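Local coordinates for siderophore-interacting protein (Aeromonas hydrophila, PDB 6K2L) that binds FAD and, as a siderophore-interacting flavoprotein, probably reduces ferric siderophores to release their iron inside the cell, at residues Val7-Leu12 / Ser32-Asp37. The protein carries 1 engineered substitution. Numbering follows the deposited sequence.
Sequences VNRPRL and SPELAD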
ATOM      1  N   VAL A   7     -17.327 -11.339  -2.572  1.00 46.91           N
ATOM      2  CA  VAL A   7     -15.953 -10.849  -2.568  1.00 38.83           C
ATOM      3  C   VAL A   7     -15.414 -10.630  -1.161  1.00 37.61           C
ATOM      4  O   VAL A   7     -14.202 -10.436  -0.991  1.00 35.15           O
ATOM      5  CB  VAL A   7     -15.908  -9.557  -3.414  1.00 41.78           C
ATOM      6  CG1 VAL A   7     -16.278  -8.335  -2.568  1.00 37.56           C
ATOM      7  CG2 VAL A   7     -14.550  -9.381  -4.095  1.00 37.22           C
ATOM      8  N   ASN A   8     -16.275 -10.642  -0.145  1.00 41.81           N
ATOM      9  CA  ASN A   8     -15.843 -10.515   1.243  1.00 43.63           C
ATOM     10  C   ASN A   8     -16.103 -11.788   2.045  1.00 39.44           C
ATOM     11  O   ASN A   8     -16.029 -11.767   3.280  1.00 39.19           O
ATOM     12  CB  ASN A   8     -16.518  -9.310   1.905  1.00 42.63           C
ATOM     13  CG  ASN A   8     -15.743  -8.021   1.681  1.00 49.17           C
ATOM     14  OD1 ASN A   8     -15.811  -7.433   0.597  1.00 53.89           O
ATOM     15  ND2 ASN A   8     -14.997  -7.573   2.704  1.00 44.54           N
ATOM     16  N   ARG A   9     -16.398 -12.900   1.367  1.00 35.17           N
ATOM     17  CA  ARG A   9     -16.562 -14.182   2.037  1.00 34.06           C
ATOM     18  C   ARG A   9     -15.323 -14.527   2.875  1.00 36.19           C
ATOM     19  O   ARG A   9     -14.197 -14.109   2.567  1.00 36.94           O
ATOM     20  CB  ARG A   9     -16.811 -15.287   1.006  1.00 31.24           C
ATOM     21  CG  ARG A   9     -15.566 -15.667   0.217  1.00 34.50           C
ATOM     22  CD  ARG A   9     -15.858 -16.419  -1.058  1.00 35.42           C
ATOM     23  NE  ARG A   9     -14.636 -16.732  -1.803  1.00 32.54           N
ATOM     24  CZ  ARG A   9     -14.075 -15.934  -2.712  1.00 35.65           C
ATOM     25  NH1 ARG A   9     -14.613 -14.758  -2.985  1.00 26.98           N
ATOM     26  NH2 ARG A   9     -12.959 -16.305  -3.339  1.00 37.58           N
ATOM     27  N   PRO A  10     -15.504 -15.291   3.945  1.00 32.85           N
ATOM     28  CA  PRO A  10     -14.337 -15.810   4.660  1.00 33.31           C
ATOM     29  C   PRO A  10     -13.583 -16.775   3.761  1.00 33.68           C
ATOM     30  O   PRO A  10     -14.182 -17.547   3.012  1.00 31.12           O
ATOM     31  CB  PRO A  10     -14.938 -16.515   5.887  1.00 33.33           C
ATOM     32  CG  PRO A  10     -16.369 -16.752   5.546  1.00 34.41           C
ATOM     33  CD  PRO A  10     -16.778 -15.691   4.569  1.00 34.86           C
ATOM     34  N   ARG A  11     -12.255 -16.705   3.820  1.00 35.54           N
ATOM     35  CA  ARG A  11     -11.405 -17.587   3.033  1.00 34.86           C
ATOM     36  C   ARG A  11     -10.488 -18.390   3.941  1.00 26.96           C
ATOM     37  O   ARG A  11      -9.987 -17.878   4.949  1.00 29.41           O
ATOM     38  CB  ARG A  11     -10.562 -16.807   2.032  1.00 33.94           C
ATOM     39  CG  ARG A  11     -11.359 -16.054   1.029  1.00 34.89           C
ATOM     40  CD  ARG A  11     -10.590 -14.850   0.666  1.00 34.76           C
ATOM     41  NE  ARG A  11     -10.919 -14.318  -0.657  1.00 35.68           N
ATOM     42  CZ  ARG A  11     -11.772 -13.323  -0.853  1.00 34.74           C
ATOM     43  NH1 ARG A  11     -12.396 -12.781   0.198  1.00 33.81           N
ATOM     44  NH2 ARG A  11     -11.984 -12.865  -2.086  1.00 33.65           N
ATOM     45  N   LEU A  12     -10.280 -19.647   3.578  1.00 21.60           N
ATOM     46  CA  LEU A  12      -9.352 -20.513   4.286  1.00 25.00           C
ATOM     47  C   LEU A  12      -8.027 -20.466   3.549  1.00 24.88           C
ATOM     48  O   LEU A  12      -7.965 -20.829   2.373  1.00 29.18           O
ATOM     49  CB  LEU A  12      -9.877 -21.945   4.364  1.00 24.79           C
ATOM     50  CG  LEU A  12      -9.212 -22.813   5.441  1.00 32.43           C
ATOM     51  CD1 LEU A  12      -9.590 -22.344   6.861  1.00 24.28           C
ATOM     52  CD2 LEU A  12      -9.561 -24.297   5.235  1.00 33.09           C
ATOM     53  N   SER A  32      -3.581 -18.621  -0.932  1.00 23.70           N
ATOM     54  CA  SER A  32      -4.745 -19.322  -1.462  1.00 24.72           C
ATOM     55  C   SER A  32      -5.096 -18.747  -2.823  1.00 34.41           C
ATOM     56  O   SER A  32      -4.942 -17.532  -3.049  1.00 35.52           O
ATOM     57  CB  SER A  32      -5.966 -19.197  -0.552  1.00 27.93           C
ATOM     58  OG  SER A  32      -6.912 -20.231  -0.801  1.00 32.99           O
ATOM     59  N   PRO A  33      -5.554 -19.582  -3.760  1.00 32.86           N
ATOM     60  CA  PRO A  33      -6.134 -19.044  -5.000  1.00 33.56           C
ATOM     61  C   PRO A  33      -7.374 -18.202  -4.756  1.00 29.11           C
ATOM     62  O   PRO A  33      -7.723 -17.377  -5.609  1.00 30.19           O
ATOM     63  CB  PRO A  33      -6.447 -20.309  -5.808  1.00 37.78           C
ATOM     64  CG  PRO A  33      -5.430 -21.317  -5.292  1.00 28.91           C
ATOM     65  CD  PRO A  33      -5.372 -21.042  -3.819  1.00 29.10           C
ATOM     66  N   GLU A  34      -8.027 -18.361  -3.609  1.00 25.83           N
ATOM     67  CA  GLU A  34      -9.115 -17.485  -3.197  1.00 29.64           C
ATOM     68  C   GLU A  34      -8.668 -16.052  -2.884  1.00 33.69           C
ATOM     69  O   GLU A  34      -9.522 -15.210  -2.568  1.00 31.66           O
ATOM     70  CB  GLU A  34      -9.781 -18.082  -1.960  1.00 35.18           C
ATOM     71  CG  GLU A  34     -11.013 -18.902  -2.239  1.00 39.71           C
ATOM     72  CD  GLU A  34     -11.625 -19.414  -0.958  1.00 45.53           C
ATOM     73  OE1 GLU A  34     -10.953 -20.219  -0.257  1.00 52.08           O
ATOM     74  OE2 GLU A  34     -12.759 -18.981  -0.638  1.00 41.72           O
ATOM     75  N   LEU A  35      -7.364 -15.753  -2.920  1.00 28.09           N
ATOM     76  CA  LEU A  35      -6.900 -14.390  -2.680  1.00 28.41           C
ATOM     77  C   LEU A  35      -6.944 -13.519  -3.933  1.00 34.75           C
ATOM     78  O   LEU A  35      -6.728 -12.307  -3.829  1.00 32.01           O
ATOM     79  CB  LEU A  35      -5.476 -14.406  -2.116  1.00 25.34           C
ATOM     80  CG  LEU A  35      -5.406 -14.923  -0.675  1.00 27.59           C
ATOM     81  CD1 LEU A  35      -3.994 -14.838  -0.137  1.00 20.89           C
ATOM     82  CD2 LEU A  35      -6.400 -14.156   0.198  1.00 25.31           C
ATOM     83  N   ALA A  36      -7.255 -14.105  -5.095  1.00 33.44           N
ATOM     84  CA  ALA A  36      -7.188 -13.381  -6.360  1.00 32.07           C
ATOM     85  C   ALA A  36      -8.187 -12.223  -6.421  1.00 31.37           C
ATOM     86  O   ALA A  36      -7.880 -11.161  -6.970  1.00 35.12           O
ATOM     87  CB  ALA A  36      -7.416 -14.357  -7.514  1.00 33.99           C
ATOM     88  N   ASP A  37      -9.379 -12.389  -5.860  1.00 32.18           N
ATOM     89  CA  ASP A  37     -10.349 -11.299  -5.836  1.00 39.34           C
ATOM     90  C   ASP A  37     -10.418 -10.597  -4.477  1.00 40.05           C
ATOM     91  O   ASP A  37     -11.359  -9.829  -4.228  1.00 37.60           O
ATOM     92  CB  ASP A  37     -11.731 -11.817  -6.224  1.00 35.54           C
ATOM     93  CG  ASP A  37     -12.128 -13.012  -5.418  1.00 34.81           C
ATOM     94  OD1 ASP A  37     -11.256 -13.490  -4.672  1.00 38.95           O
ATOM     95  OD2 ASP A  37     -13.284 -13.480  -5.524  1.00 38.79           O
TER
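Arg9 and Arg11 both reach the carboxylate of Asp37, each using a different oxygen. Arg11 NH2 donates to Asp37 OD1 over 2.8 Å, arriving well above the carboxylate plane although OD1 itself lies in the plane of the guanidinium. Arg9 NH1 forms a salt bridge of 3.1 Å with Asp37 OD2 from the syn side, tilted out of the carboxylate plane. Arg9 NE turns to the other acid, meeting the anti lone pair of Glu34 OE2 at 3.2 Å with the two flat groups nearly coplanar. The extended run from CG to NE in Arg9 lets one guanidinium span both carboxylates. Glu34 also contributes its backbone: Arg11 NE points almost straight at Glu34 O from above the plane of that carbonyl, with an N-H...O angle of 168°. The two guanidinium groups lie partly over one another, Arg9 CZ 3.9 Å from Arg11 CZ, and their like charges are probably offset by the two acids. This four-residue salt-bridge network fastens the lead-in and start of strand 11-20, the first strand of the antiparallel barrel in the FAD-binding domain, to the loop after strand 25-31, which opens with a 3-10 turn. Farther along, Ser32 OG makes a weak hydrogen bond of 3.4 Å to Leu12 O, while the methyl CD2 of Leu35 approaches Arg11 CD. Arg11 NH1, at the start of the strand, reaches back to Val7 O in the lead-in at 3.2 Å, in the guanidinium plane, helping to fix the rotation of that group. Arg9 NH1 is likewise hydrogen-bonded to Pro6 O, and the Arg11 backbone pairs with Ile123 of strand 120-123.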